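Local structure of putative ABC transporter subunit, substrate-binding component (Rhodopseudomonas palustris, 4EVQ) at residues N127-S132 with F333-A338; G293-Q298 with A324-P329; Q298-G303 with A319-A324. The protein probably serves as the solute-binding component of an ABC transporter for lignin-derived aromatic compounds, here holding 4-hydroxybenzoate. All coordinates share one frame; numbering follows the deposited sequence.

Contact 1 (N127-S132 with F333-A338); sequences NVFRTS and FKLSAA
F333 and L335 make a buried, largely apolar contact with F129, R130 and T131, where a chain leaving a β-hairpin runs past an outermost strand of a lobe in this leucine-binding-family periplasmic binding protein. Strand 128-130 closes one side of a six-stranded sheet, and the contact is an example of side chains, with no direct hydrogen bond, packing along the outermost strand of a sheet. L335 uses both of its methyls: CD1 meets the rim of the F129 ring at CD1, 3.8 Å away and near the ring plane, while CD2 lies 3.5 Å from R130 O. That carbonyl oxygen is buried with no polar partner in the model. F333 swings its ring to the strand because CG is anti to its backbone N (chi1 -176°). Its edge faces R130 O and T131 O, with CE2 4.0 Å from T131 O. F333 CZ also packs against T131 CG2, at 4.1 Å. The polar end of R130 turns elsewhere, to A114 O, A116 O, T120 and N340, and T131 OG1 bonds to Q292 O. Farther along, a water spans the segments, 2.9 Å from V128 O and 3.0 Å from A338 O.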
# COMPACT_ATOMS: atom_id res chain seq x y z
N ASN A 127 17.51 -9.22 0.65
CA ASN A 127 16.53 -9.74 1.58
C ASN A 127 15.27 -8.90 1.77
O ASN A 127 14.49 -9.20 2.64
CB ASN A 127 17.16 -9.93 2.95
CG ASN A 127 17.63 -8.64 3.58
OD1 ASN A 127 18.29 -7.81 2.95
ND2 ASN A 127 17.30 -8.46 4.85
N VAL A 128 15.13 -7.82 1.01
CA VAL A 128 14.01 -6.88 1.19
C VAL A 128 13.14 -6.93 -0.03
O VAL A 128 13.57 -6.74 -1.15
CB VAL A 128 14.57 -5.48 1.44
CG1 VAL A 128 13.42 -4.42 1.46
CG2 VAL A 128 15.34 -5.40 2.74
N PHE A 129 11.85 -7.19 0.22
CA PHE A 129 10.83 -7.35 -0.80
C PHE A 129 9.63 -6.48 -0.49
O PHE A 129 9.39 -6.22 0.68
CB PHE A 129 10.39 -8.82 -0.85
CG PHE A 129 11.53 -9.74 -1.15
CD1 PHE A 129 11.84 -10.02 -2.43
CD2 PHE A 129 12.29 -10.26 -0.15
CE1 PHE A 129 12.94 -10.82 -2.73
CE2 PHE A 129 13.40 -11.08 -0.48
CZ PHE A 129 13.68 -11.34 -1.75
N ARG A 130 8.88 -6.11 -1.49
CA ARG A 130 7.65 -5.32 -1.27
C ARG A 130 6.53 -5.98 -2.05
O ARG A 130 6.68 -6.30 -3.22
CB ARG A 130 7.88 -3.87 -1.69
CG ARG A 130 6.68 -2.97 -1.54
CD ARG A 130 7.02 -1.56 -1.13
NE ARG A 130 7.89 -0.87 -2.08
CZ ARG A 130 8.45 0.31 -1.83
NH1 ARG A 130 8.22 0.91 -0.67
NH2 ARG A 130 9.23 0.91 -2.74
N THR A 131 5.36 -6.11 -1.40
CA THR A 131 4.19 -6.65 -2.06
C THR A 131 3.12 -5.58 -2.40
O THR A 131 2.05 -5.94 -2.90
CB THR A 131 3.53 -7.77 -1.30
OG1 THR A 131 3.08 -7.28 -0.02
CG2 THR A 131 4.46 -8.97 -1.10
N SER A 132 3.45 -4.33 -2.15
CA SER A 132 2.48 -3.26 -2.32
C SER A 132 2.72 -2.44 -3.59
O SER A 132 2.21 -2.82 -4.61
CB SER A 132 2.45 -2.45 -1.04
OG SER A 132 3.71 -1.88 -0.76
N PHE A 333 1.41 -11.83 -10.27
CA PHE A 333 2.29 -11.07 -9.43
C PHE A 333 3.70 -11.39 -9.87
O PHE A 333 4.06 -12.54 -10.03
CB PHE A 333 2.08 -11.45 -7.98
CG PHE A 333 2.91 -10.63 -7.01
CD1 PHE A 333 4.18 -11.06 -6.70
CD2 PHE A 333 2.42 -9.47 -6.42
CE1 PHE A 333 4.98 -10.35 -5.83
CE2 PHE A 333 3.22 -8.73 -5.56
CZ PHE A 333 4.50 -9.19 -5.24
N LYS A 334 4.52 -10.35 -9.99
CA LYS A 334 5.97 -10.52 -10.23
C LYS A 334 6.74 -9.30 -9.75
O LYS A 334 6.20 -8.20 -9.58
CB LYS A 334 6.27 -10.82 -11.70
CG LYS A 334 6.11 -9.64 -12.61
CD LYS A 334 6.16 -10.04 -14.10
CE LYS A 334 5.64 -8.90 -14.92
NZ LYS A 334 5.67 -9.28 -16.37
N LEU A 335 8.00 -9.51 -9.46
CA LEU A 335 8.85 -8.48 -8.91
C LEU A 335 9.87 -7.98 -9.92
O LEU A 335 10.40 -8.76 -10.74
CB LEU A 335 9.60 -9.01 -7.68
CG LEU A 335 8.74 -9.39 -6.49
CD1 LEU A 335 9.58 -10.02 -5.44
CD2 LEU A 335 7.99 -8.19 -5.89
N SER A 336 10.19 -6.70 -9.84
CA SER A 336 11.28 -6.15 -10.62
C SER A 336 12.60 -6.60 -10.02
O SER A 336 12.63 -7.21 -8.96
CB SER A 336 11.21 -4.62 -10.58
OG SER A 336 11.53 -4.18 -9.25
N ALA A 337 13.72 -6.25 -10.67
CA ALA A 337 15.04 -6.60 -10.15
C ALA A 337 15.31 -5.97 -8.76
O ALA A 337 16.09 -6.49 -7.99
CB ALA A 337 16.14 -6.18 -11.16
N ALA A 338 14.63 -4.87 -8.46
CA ALA A 338 14.77 -4.17 -7.17
C ALA A 338 13.76 -4.66 -6.11
O ALA A 338 13.74 -4.20 -4.97
CB ALA A 338 14.63 -2.69 -7.41
O HOH W 1 15.01 -4.54 -2.28

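Contact 2 (G293-Q298 with A324-P329); sequences GWDAGQ and ASFASP
Q298 NE2 is gripped from two directions, by D295 OD1 one helical turn earlier and by A327 O across the contact, each at 2.9 Å. The motif is a helix packed on a β-hairpin strand: the axes of the short segments 293-298 and 325-328 run at 151°, roughly antiparallel. Both acceptors lie close to the plane of the Q298 amide, which fixes its rotation. NE2 approaches D295 OD1 almost in line with the C-O bond, but sits 27° out of the carbonyl plane of A327. The other end of the amide is tied in through a water that is 2.6 Å from Q298 OE1 and also bonds to A327 O. D295 divides its carboxylate: while OD1 holds the glutamine, OD2 receives a very short hydrogen bond of 2.5 Å from S328 OG and forms a salt bridge with R330, a pairing that should favour the charged carboxylate. Beside this polar network lies F326, whose CG falls between its backbone N and carbonyl carbon (chi1 49°), turning one face of the ring to Q298 CB, which sits over it toward the rim. This is a CH-pi contact, with Q298 CB 3.7 Å from the F326 ring centroid. At the far end P329 packs on W294, whose indole nitrogen bonds to E270; P329 CD lies 3.7 Å from W294 CD1.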
# COMPACT_ATOMS: atom_id res chain seq x y z
N GLY A 293 -1.39 -8.10 2.15
CA GLY A 293 -1.06 -9.08 3.20
C GLY A 293 -1.17 -10.49 2.71
O GLY A 293 -0.30 -11.33 2.99
N TRP A 294 -2.23 -10.80 2.00
CA TRP A 294 -2.37 -12.11 1.39
C TRP A 294 -1.19 -12.44 0.51
O TRP A 294 -0.63 -13.57 0.55
CB TRP A 294 -3.66 -12.08 0.58
CG TRP A 294 -3.99 -13.30 -0.25
CD1 TRP A 294 -3.67 -13.49 -1.56
CD2 TRP A 294 -4.81 -14.42 0.13
NE1 TRP A 294 -4.21 -14.66 -2.01
CE2 TRP A 294 -4.93 -15.25 -1.00
CE3 TRP A 294 -5.44 -14.80 1.31
CZ2 TRP A 294 -5.63 -16.47 -0.99
CZ3 TRP A 294 -6.19 -15.98 1.31
CH2 TRP A 294 -6.28 -16.80 0.17
N ASP A 295 -0.77 -11.50 -0.31
CA ASP A 295 0.34 -11.75 -1.21
C ASP A 295 1.68 -11.80 -0.51
O ASP A 295 2.60 -12.47 -1.02
CB ASP A 295 0.37 -10.73 -2.35
CG ASP A 295 -0.77 -10.95 -3.35
OD1 ASP A 295 -1.25 -12.10 -3.50
OD2 ASP A 295 -1.18 -9.97 -4.02
N ALA A 296 1.83 -11.13 0.61
CA ALA A 296 3.01 -11.34 1.45
C ALA A 296 3.02 -12.79 1.88
O ALA A 296 4.10 -13.41 1.87
CB ALA A 296 2.99 -10.41 2.64
N GLY A 297 1.87 -13.36 2.22
CA GLY A 297 1.77 -14.79 2.54
C GLY A 297 2.15 -15.64 1.36
O GLY A 297 2.95 -16.58 1.54
N GLN A 298 1.66 -15.35 0.17
CA GLN A 298 2.07 -16.15 -0.99
C GLN A 298 3.57 -16.05 -1.29
O GLN A 298 4.22 -17.05 -1.69
CB GLN A 298 1.30 -15.72 -2.23
CG GLN A 298 -0.21 -15.80 -2.11
CD GLN A 298 -0.84 -15.99 -3.48
OE1 GLN A 298 -0.87 -17.11 -4.02
NE2 GLN A 298 -1.38 -14.93 -4.03
N ALA A 324 10.01 -15.25 -7.54
CA ALA A 324 8.67 -15.79 -7.43
C ALA A 324 7.68 -15.15 -8.41
O ALA A 324 7.76 -13.95 -8.75
CB ALA A 324 8.16 -15.68 -6.01
N SER A 325 6.74 -15.95 -8.85
CA SER A 325 5.56 -15.40 -9.50
C SER A 325 4.40 -16.35 -9.23
O SER A 325 4.54 -17.58 -9.14
CB SER A 325 5.80 -15.12 -10.97
OG SER A 325 6.05 -16.34 -11.59
N PHE A 326 3.25 -15.75 -9.03
CA PHE A 326 2.07 -16.47 -8.62
C PHE A 326 0.90 -15.59 -8.98
O PHE A 326 1.03 -14.40 -9.33
CB PHE A 326 2.09 -16.81 -7.10
CG PHE A 326 2.42 -15.64 -6.22
CD1 PHE A 326 1.49 -14.68 -5.91
CD2 PHE A 326 3.70 -15.50 -5.71
CE1 PHE A 326 1.82 -13.59 -5.08
CE2 PHE A 326 4.04 -14.43 -4.92
CZ PHE A 326 3.09 -13.47 -4.59
N ALA A 327 -0.27 -16.19 -8.94
CA ALA A 327 -1.47 -15.42 -9.17
C ALA A 327 -1.88 -14.72 -7.88
O ALA A 327 -2.04 -15.32 -6.81
CB ALA A 327 -2.54 -16.30 -9.64
N SER A 328 -2.05 -13.41 -8.01
CA SER A 328 -2.57 -12.56 -6.95
C SER A 328 -4.03 -12.26 -7.25
O SER A 328 -4.42 -12.25 -8.39
CB SER A 328 -1.78 -11.24 -6.96
OG SER A 328 -2.43 -10.23 -6.16
N PRO A 329 -4.80 -11.86 -6.23
CA PRO A 329 -6.10 -11.24 -6.48
C PRO A 329 -6.00 -10.09 -7.49
O PRO A 329 -6.96 -9.79 -8.19
CB PRO A 329 -6.54 -10.79 -5.07
CG PRO A 329 -5.96 -11.84 -4.19
CD PRO A 329 -4.57 -12.05 -4.80
O HOH W 2 -2.55 -18.04 -5.79

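Contact 3 (Q298-G303 with A319-A324)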
# COMPACT_ATOMS: atom_id res chain seq x y z
N GLN A 298 1.66 -15.35 0.17
CA GLN A 298 2.07 -16.15 -0.99
C GLN A 298 3.57 -16.05 -1.29
O GLN A 298 4.22 -17.05 -1.69
CB GLN A 298 1.30 -15.72 -2.23
CG GLN A 298 -0.21 -15.80 -2.11
CD GLN A 298 -0.84 -15.99 -3.48
OE1 GLN A 298 -0.87 -17.11 -4.02
NE2 GLN A 298 -1.38 -14.93 -4.03
N LEU A 299 4.15 -14.87 -1.15
CA LEU A 299 5.55 -14.69 -1.43
C LEU A 299 6.39 -15.46 -0.40
O LEU A 299 7.37 -16.15 -0.76
CB LEU A 299 5.88 -13.20 -1.38
CG LEU A 299 7.30 -12.84 -1.78
CD1 LEU A 299 7.61 -13.25 -3.23
CD2 LEU A 299 7.58 -11.35 -1.56
N LEU A 300 6.05 -15.36 0.88
CA LEU A 300 6.74 -16.12 1.89
C LEU A 300 6.58 -17.58 1.65
O LEU A 300 7.57 -18.33 1.81
CB LEU A 300 6.22 -15.72 3.28
CG LEU A 300 6.94 -16.41 4.45
CD1 LEU A 300 8.45 -16.18 4.38
CD2 LEU A 300 6.39 -15.92 5.78
N ASP A 301 5.41 -18.07 1.29
CA ASP A 301 5.22 -19.48 1.01
C ASP A 301 6.17 -19.94 -0.09
O ASP A 301 6.75 -21.03 0.02
CB ASP A 301 3.74 -19.69 0.57
CG ASP A 301 3.23 -21.12 0.77
OD1 ASP A 301 3.85 -21.92 1.45
OD2 ASP A 301 2.10 -21.38 0.29
N ALA A 302 6.35 -19.14 -1.13
CA ALA A 302 7.24 -19.50 -2.22
C ALA A 302 8.66 -19.66 -1.70
O ALA A 302 9.39 -20.61 -2.08
CB ALA A 302 7.18 -18.45 -3.31
N GLY A 303 9.09 -18.74 -0.84
CA GLY A 303 10.44 -18.78 -0.28
C GLY A 303 10.62 -20.01 0.60
O GLY A 303 11.59 -20.78 0.42
N ALA A 319 16.43 -15.68 -2.40
CA ALA A 319 16.58 -15.73 -3.86
C ALA A 319 15.29 -16.30 -4.49
O ALA A 319 14.86 -15.91 -5.58
CB ALA A 319 17.80 -16.59 -4.24
N ALA A 320 14.67 -17.25 -3.81
CA ALA A 320 13.44 -17.82 -4.31
C ALA A 320 12.31 -16.81 -4.33
O ALA A 320 11.50 -16.80 -5.26
CB ALA A 320 13.08 -19.05 -3.52
N MSE A 321 12.24 -15.96 -3.31
CA MSE A 321 11.23 -14.91 -3.31
C MSE A 321 11.48 -13.94 -4.45
O MSE A 321 10.54 -13.46 -5.07
CB MSE A 321 11.23 -14.23 -1.95
CG MSE A 321 10.73 -15.15 -0.88
SE MSE A 321 9.99 -14.32 0.73
CE MSE A 321 11.58 -13.44 1.29
N ALA A 322 12.73 -13.60 -4.72
CA ALA A 322 13.01 -12.66 -5.78
C ALA A 322 12.52 -13.13 -7.13
O ALA A 322 12.05 -12.32 -7.96
CB ALA A 322 14.51 -12.36 -5.83
N ALA A 323 12.57 -14.44 -7.35
CA ALA A 323 12.18 -15.07 -8.60
C ALA A 323 10.73 -15.51 -8.62
O ALA A 323 10.25 -16.06 -9.60
CB ALA A 323 13.09 -16.26 -8.85
N ALA A 324 10.01 -15.25 -7.54
CA ALA A 324 8.67 -15.79 -7.43
C ALA A 324 7.68 -15.15 -8.41
O ALA A 324 7.76 -13.95 -8.75
CB ALA A 324 8.16 -15.68 -6.01
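L299 swings CG to the far side from its backbone N (chi1 -175°), and M321, a selenomethionine, sets CG anti to its carbonyl carbon, beside the backbone N (chi1 -68°), which sends its chain toward the facing helix; the two side chains cross at about a right angle. Two helices consecutive in the chain, 288-306 and 314-322, pack together here, and the loop residue A324 extends the interface. The pair illustrates how small residues let two helices close in on one long side chain. At G303 there is no side chain to hold the partner off, and its CA comes within 5.0 Å of M321 CA and 3.7 Å of M321 CG. A320 adds its methyl alongside, against G303 CA. The selenium then reaches over the first helix, lying 3.5 Å from L299 O and 3.9 Å from L300 CA, so that the selenium end of M321 meets backbone atoms as well as the L299 side chain. L299 crosses it, with CD1 3.5 Å from M321 O and 4.0 Å from M321 CB, and also touches the methyl of A324. No hydrogen bond crosses between the segments. F129 of strand 128-130 meets both L299 and M321, joining the helix pair to the sheet. On the partly exposed side the methyls A302 CB and A324 CB meet at 4.0 Å.

The three contacts form one continuous packing unit, with centres 11 Å apart for contacts 1 and 2 and 9 Å for each of the other pairs. Contact 2 passes to contact 1 through the hairpin, where F333 N lies 2.8 Å from F326 O in a probable hydrogen bond, and through R330, which reaches both D295 OD2 and T131 O. Contact 3 continues helix 288-306 from contact 2, sharing Q298 and A324, and meets contact 1 at F129, whose CE1 is 3.4 Å from A322 N. Contact 1 brings the unit near the ligand: the R130 side chain is about 7 Å from the bound 4-hydroxybenzoate.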